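Local coordinates for toll-like receptor 13 (Mus musculus, PDB 4Z0C), which recognises bacterial 23S rRNA through its leucine-rich-repeat ectodomain, the part present here, and signals through MYD88 and TRAF6 to activate NF-kappa-B, at residues L383-I388 / L407-I412; A401-N406 / N425-D430. One frame throughout, in Å; residues are numbered along the deposited sequence.

Contact 1 (L383-I388 / L407-I412); sequences LSRNPI and LAACWI
The CA-CB edge of P387 lies over one face of the W411 indole. P387 CB sits 3.7 Å from the centroid of the six-membered ring, 10° off the ring normal, a CH-pi contact. W411 CG stands anti to the carbonyl carbon (chi1 -64°), which carries the indole to the proline. At the other end, R385 N gives a hydrogen bond of 3.1 Å to A408 O. S384 OG makes a weak bond to the same oxygen. A409 CB meets one face of the R385 guanidinium near its rim, 3.7 Å from NH1. Between these ends, C410 SG is 3.2 Å from L383 O, and N386 O touches C410 CA. A weak bond runs from W411 N to I388 O. L383 CD1 lies 3.8 Å from L407 CD2, and I388 CG2 meets I412 CG1, both pairs side by side.

N386 ND2 turns back to L383 O, 2.7 Å away, and also bonds L359 O of the preceding repeat. N386 OD1 accepts from F364 N. N434 of the following repeat bonds L407 O and I412 N. A type II turn from L407 to C410 shapes the other loop. W411 also packs on V413 of the second subunit. At the consensus asparagine position of LxxLxLxxNxL, LRR 15 has N386, LRR 16 has C410 and the next repeat N434. The two equivalent loops directly follow strands 380-382 and 404-406.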
# COMPACT_ATOMS: atom_id res chain seq x y z
N LEU A 383 -4.23 17.91 -18.91
CA LEU A 383 -2.80 17.76 -19.15
C LEU A 383 -2.30 16.42 -18.61
O LEU A 383 -1.09 16.23 -18.51
CB LEU A 383 -2.01 18.90 -18.47
CG LEU A 383 -2.45 20.32 -18.85
CD1 LEU A 383 -1.76 21.40 -18.06
CD2 LEU A 383 -2.18 20.51 -20.29
N SER A 384 -3.23 15.53 -18.25
CA SER A 384 -2.89 14.23 -17.65
C SER A 384 -1.82 13.49 -18.39
O SER A 384 -1.79 13.52 -19.61
CB SER A 384 -4.11 13.30 -17.54
OG SER A 384 -4.93 13.74 -16.51
N ARG A 385 -0.97 12.79 -17.64
CA ARG A 385 0.07 11.94 -18.22
C ARG A 385 1.05 12.73 -19.06
O ARG A 385 1.53 12.24 -20.08
CB ARG A 385 -0.52 10.80 -19.05
CG ARG A 385 -1.46 9.94 -18.27
CD ARG A 385 -1.48 8.49 -18.75
NE ARG A 385 -2.31 7.71 -17.84
CZ ARG A 385 -1.85 7.02 -16.80
NH1 ARG A 385 -0.55 6.99 -16.53
NH2 ARG A 385 -2.69 6.36 -16.02
N ASN A 386 1.34 13.95 -18.63
CA ASN A 386 2.51 14.64 -19.13
C ASN A 386 3.62 14.60 -18.08
O ASN A 386 3.34 14.65 -16.89
CB ASN A 386 2.18 16.08 -19.56
CG ASN A 386 1.45 16.14 -20.91
OD1 ASN A 386 2.07 15.95 -21.96
ND2 ASN A 386 0.15 16.39 -20.89
N PRO A 387 4.88 14.48 -18.52
CA PRO A 387 6.02 14.45 -17.59
C PRO A 387 6.31 15.84 -17.03
O PRO A 387 7.42 16.33 -17.18
CB PRO A 387 7.17 13.97 -18.48
CG PRO A 387 6.80 14.45 -19.87
CD PRO A 387 5.29 14.32 -19.93
N ILE A 388 5.32 16.44 -16.40
CA ILE A 388 5.40 17.76 -15.80
C ILE A 388 5.74 17.61 -14.31
O ILE A 388 5.01 16.95 -13.57
CB ILE A 388 4.02 18.44 -15.87
CG1 ILE A 388 3.64 18.74 -17.33
CG2 ILE A 388 3.98 19.71 -15.04
CD1 ILE A 388 2.12 19.02 -17.53
N LEU A 407 -5.00 17.14 -14.15
CA LEU A 407 -3.55 17.01 -14.08
C LEU A 407 -3.15 15.64 -13.52
O LEU A 407 -2.06 15.48 -13.01
CB LEU A 407 -3.00 18.10 -13.16
CG LEU A 407 -3.01 19.51 -13.73
CD1 LEU A 407 -2.80 20.51 -12.63
CD2 LEU A 407 -1.87 19.63 -14.73
N ALA A 408 -4.04 14.66 -13.62
CA ALA A 408 -3.78 13.34 -13.08
C ALA A 408 -2.62 12.62 -13.76
O ALA A 408 -2.43 12.74 -14.95
CB ALA A 408 -5.04 12.49 -13.17
N ALA A 409 -1.84 11.89 -12.96
CA ALA A 409 -0.75 11.05 -13.45
C ALA A 409 0.33 11.83 -14.19
O ALA A 409 1.10 11.25 -14.97
CB ALA A 409 -1.27 9.90 -14.28
N CYS A 410 0.42 13.12 -13.93
CA CYS A 410 1.62 13.85 -14.28
C CYS A 410 2.71 13.50 -13.23
O CYS A 410 2.54 12.56 -12.46
CB CYS A 410 1.36 15.34 -14.30
SG CYS A 410 0.27 15.83 -15.62
N TRP A 411 3.81 14.25 -13.21
CA TRP A 411 4.89 13.95 -12.27
C TRP A 411 5.05 15.05 -11.23
O TRP A 411 6.13 15.27 -10.69
CB TRP A 411 6.22 13.76 -13.02
CG TRP A 411 6.25 12.60 -13.95
CD1 TRP A 411 5.28 11.65 -14.12
CD2 TRP A 411 7.32 12.26 -14.84
NE1 TRP A 411 5.69 10.73 -15.07
CE2 TRP A 411 6.93 11.09 -15.53
CE3 TRP A 411 8.55 12.84 -15.15
CZ2 TRP A 411 7.74 10.48 -16.48
CZ3 TRP A 411 9.36 12.23 -16.10
CH2 TRP A 411 8.96 11.06 -16.75
N ILE A 412 3.96 15.74 -10.94
CA ILE A 412 4.05 16.96 -10.15
C ILE A 412 4.61 16.74 -8.75
O ILE A 412 4.17 15.89 -7.94
CB ILE A 412 2.71 17.69 -10.12
CG1 ILE A 412 2.39 18.20 -11.54
CG2 ILE A 412 2.74 18.82 -9.07
CD1 ILE A 412 0.92 18.49 -11.77

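Contact 2 (A401-N406 / N425-D430)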
# COMPACT_ATOMS: atom_id res chain seq x y z
N ALA A 401 -12.45 31.29 -17.13
CA ALA A 401 -13.67 30.52 -17.34
C ALA A 401 -13.53 29.04 -16.98
O ALA A 401 -14.52 28.30 -17.00
CB ALA A 401 -14.18 30.67 -18.78
N LEU A 402 -12.31 28.62 -16.64
CA LEU A 402 -12.02 27.21 -16.46
C LEU A 402 -12.82 26.62 -15.30
O LEU A 402 -12.88 27.20 -14.22
CB LEU A 402 -10.51 26.99 -16.27
CG LEU A 402 -9.99 25.60 -16.66
CD1 LEU A 402 -10.05 25.44 -18.17
CD2 LEU A 402 -8.58 25.38 -16.13
N LYS A 403 -13.47 25.49 -15.55
CA LYS A 403 -14.31 24.86 -14.53
C LYS A 403 -13.67 23.56 -14.09
O LYS A 403 -13.80 23.14 -12.94
CB LYS A 403 -15.72 24.63 -15.05
CG LYS A 403 -16.40 25.91 -15.53
CD LYS A 403 -17.74 25.68 -16.24
CE LYS A 403 -18.89 25.74 -15.25
NZ LYS A 403 -20.22 25.78 -15.92
N GLU A 404 -12.93 22.93 -15.01
CA GLU A 404 -12.31 21.65 -14.69
C GLU A 404 -10.88 21.53 -15.22
O GLU A 404 -10.65 21.70 -16.42
CB GLU A 404 -13.16 20.49 -15.22
CG GLU A 404 -12.47 19.15 -15.03
CD GLU A 404 -13.38 17.95 -15.22
OE1 GLU A 404 -12.83 16.82 -15.30
OE2 GLU A 404 -14.62 18.13 -15.27
N LEU A 405 -9.94 21.21 -14.34
CA LEU A 405 -8.54 21.01 -14.71
C LEU A 405 -8.11 19.60 -14.34
O LEU A 405 -8.20 19.19 -13.18
CB LEU A 405 -7.64 22.06 -14.03
CG LEU A 405 -6.11 22.00 -14.23
CD1 LEU A 405 -5.70 22.14 -15.72
CD2 LEU A 405 -5.38 23.05 -13.39
N ASN A 406 -7.67 18.84 -15.33
CA ASN A 406 -7.20 17.48 -15.09
C ASN A 406 -5.68 17.37 -15.27
O ASN A 406 -5.16 17.49 -16.40
CB ASN A 406 -7.91 16.48 -16.00
CG ASN A 406 -7.57 15.03 -15.67
OD1 ASN A 406 -6.94 14.74 -14.66
ND2 ASN A 406 -7.97 14.12 -16.55
N ASN A 425 -13.10 30.24 -11.15
CA ASN A 425 -14.33 29.48 -11.38
C ASN A 425 -14.15 27.97 -11.37
O ASN A 425 -15.07 27.24 -11.69
CB ASN A 425 -14.95 29.86 -12.73
CG ASN A 425 -15.65 31.19 -12.70
OD1 ASN A 425 -16.65 31.35 -11.99
ND2 ASN A 425 -15.10 32.17 -13.42
N LEU A 426 -12.95 27.50 -11.05
CA LEU A 426 -12.69 26.06 -11.06
C LEU A 426 -13.67 25.36 -10.12
O LEU A 426 -14.01 25.88 -9.06
CB LEU A 426 -11.25 25.78 -10.63
CG LEU A 426 -10.63 24.55 -11.27
CD1 LEU A 426 -10.54 24.71 -12.81
CD2 LEU A 426 -9.26 24.26 -10.65
N GLU A 427 -14.14 24.19 -10.54
CA GLU A 427 -15.10 23.42 -9.76
C GLU A 427 -14.53 22.05 -9.43
O GLU A 427 -14.84 21.47 -8.40
CB GLU A 427 -16.45 23.30 -10.49
CG GLU A 427 -17.24 24.62 -10.59
CD GLU A 427 -18.52 24.53 -11.46
OE1 GLU A 427 -18.80 23.45 -12.04
OE2 GLU A 427 -19.27 25.53 -11.53
N VAL A 428 -13.70 21.52 -10.33
CA VAL A 428 -13.11 20.21 -10.14
C VAL A 428 -11.62 20.28 -10.43
O VAL A 428 -11.21 20.73 -11.51
CB VAL A 428 -13.70 19.16 -11.08
CG1 VAL A 428 -13.06 17.80 -10.83
CG2 VAL A 428 -15.21 19.08 -10.90
N LEU A 429 -10.80 19.84 -9.48
CA LEU A 429 -9.36 19.82 -9.68
C LEU A 429 -8.78 18.43 -9.40
O LEU A 429 -8.83 17.94 -8.26
CB LEU A 429 -8.69 20.88 -8.83
CG LEU A 429 -7.16 20.86 -8.81
CD1 LEU A 429 -6.56 21.02 -10.22
CD2 LEU A 429 -6.67 21.94 -7.88
N ASP A 430 -8.22 17.81 -10.43
CA ASP A 430 -7.72 16.45 -10.27
C ASP A 430 -6.19 16.43 -10.23
O ASP A 430 -5.53 16.60 -11.27
CB ASP A 430 -8.23 15.54 -11.39
CG ASP A 430 -7.99 14.06 -11.10
OD1 ASP A 430 -7.32 13.72 -10.09
OD2 ASP A 430 -8.45 13.22 -11.91
O HOH W 1 -11.64 29.60 -13.60
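L405 and L429 form the tight side of this contact. They lie side by side on the buried face of two parallel strands, with L405 CD2 3.9 Å from L429 CD1. Both have CG anti to the backbone N (chi1 177° and 173°), which sends the two branched ends the same way. L426 joins them. Its CD1 packs on L402 CD2 at 3.9 Å and also touches L405 CB. F423 covers L402 and L405, and L453 continues the row beyond L429.

The backbone pairing is close to straight. L405 N bonds V428 O and D430 N bonds L405 O, each at 3.1 Å, the second with an angle of 174° at the hydrogen. K403 O is gripped twice, by E427 N at 2.6 Å and by V428 N.

The other side is looser. The side chains of K403 and E427 run alongside each other. The lysine bends at chi3, and its CE comes near the carboxylate. NZ stays 4.5 Å from E427 OE2, beyond a salt bridge. E404 CG rests against V428 CB. N406 and D430 hold their flat ends nearly parallel, but their facing oxygens are both acceptors. N406 OD1 instead takes A408 N, and D430 OD1 takes G432 N. A water ahead of the strands accepts from N425 N and lies close to L402 O, to which it may donate.

Short parallel strands stacked repeat upon repeat, with the L402, L405, L426 and L429 positions turned inward, are the hallmark of a leucine-rich-repeat solenoid.

How the contacts relate
The two contacts cover consecutive parts of neighbouring repeats, and their centres are 15 Å apart. Along the chain their segments alternate: 383-388, 401-406, 407-412, then 425-430. LRR 16 serves both. Its strand 404-406 pairs in contact 2 with the strand of LRR 17, and its loop 407-412 stacks in contact 1 on that of LRR 15. The contacts meet directly where L383 N lies 2.7 Å from N406 O, a probable hydrogen bond. Together they trace how one coil of the solenoid packs on the coils before and after it. Bound RNA comes within about 7 Å of contact 1 and 5 Å of contact 2, nearest atoms. Both lie near the RNA, consistent with a place beside the RNA-binding surface.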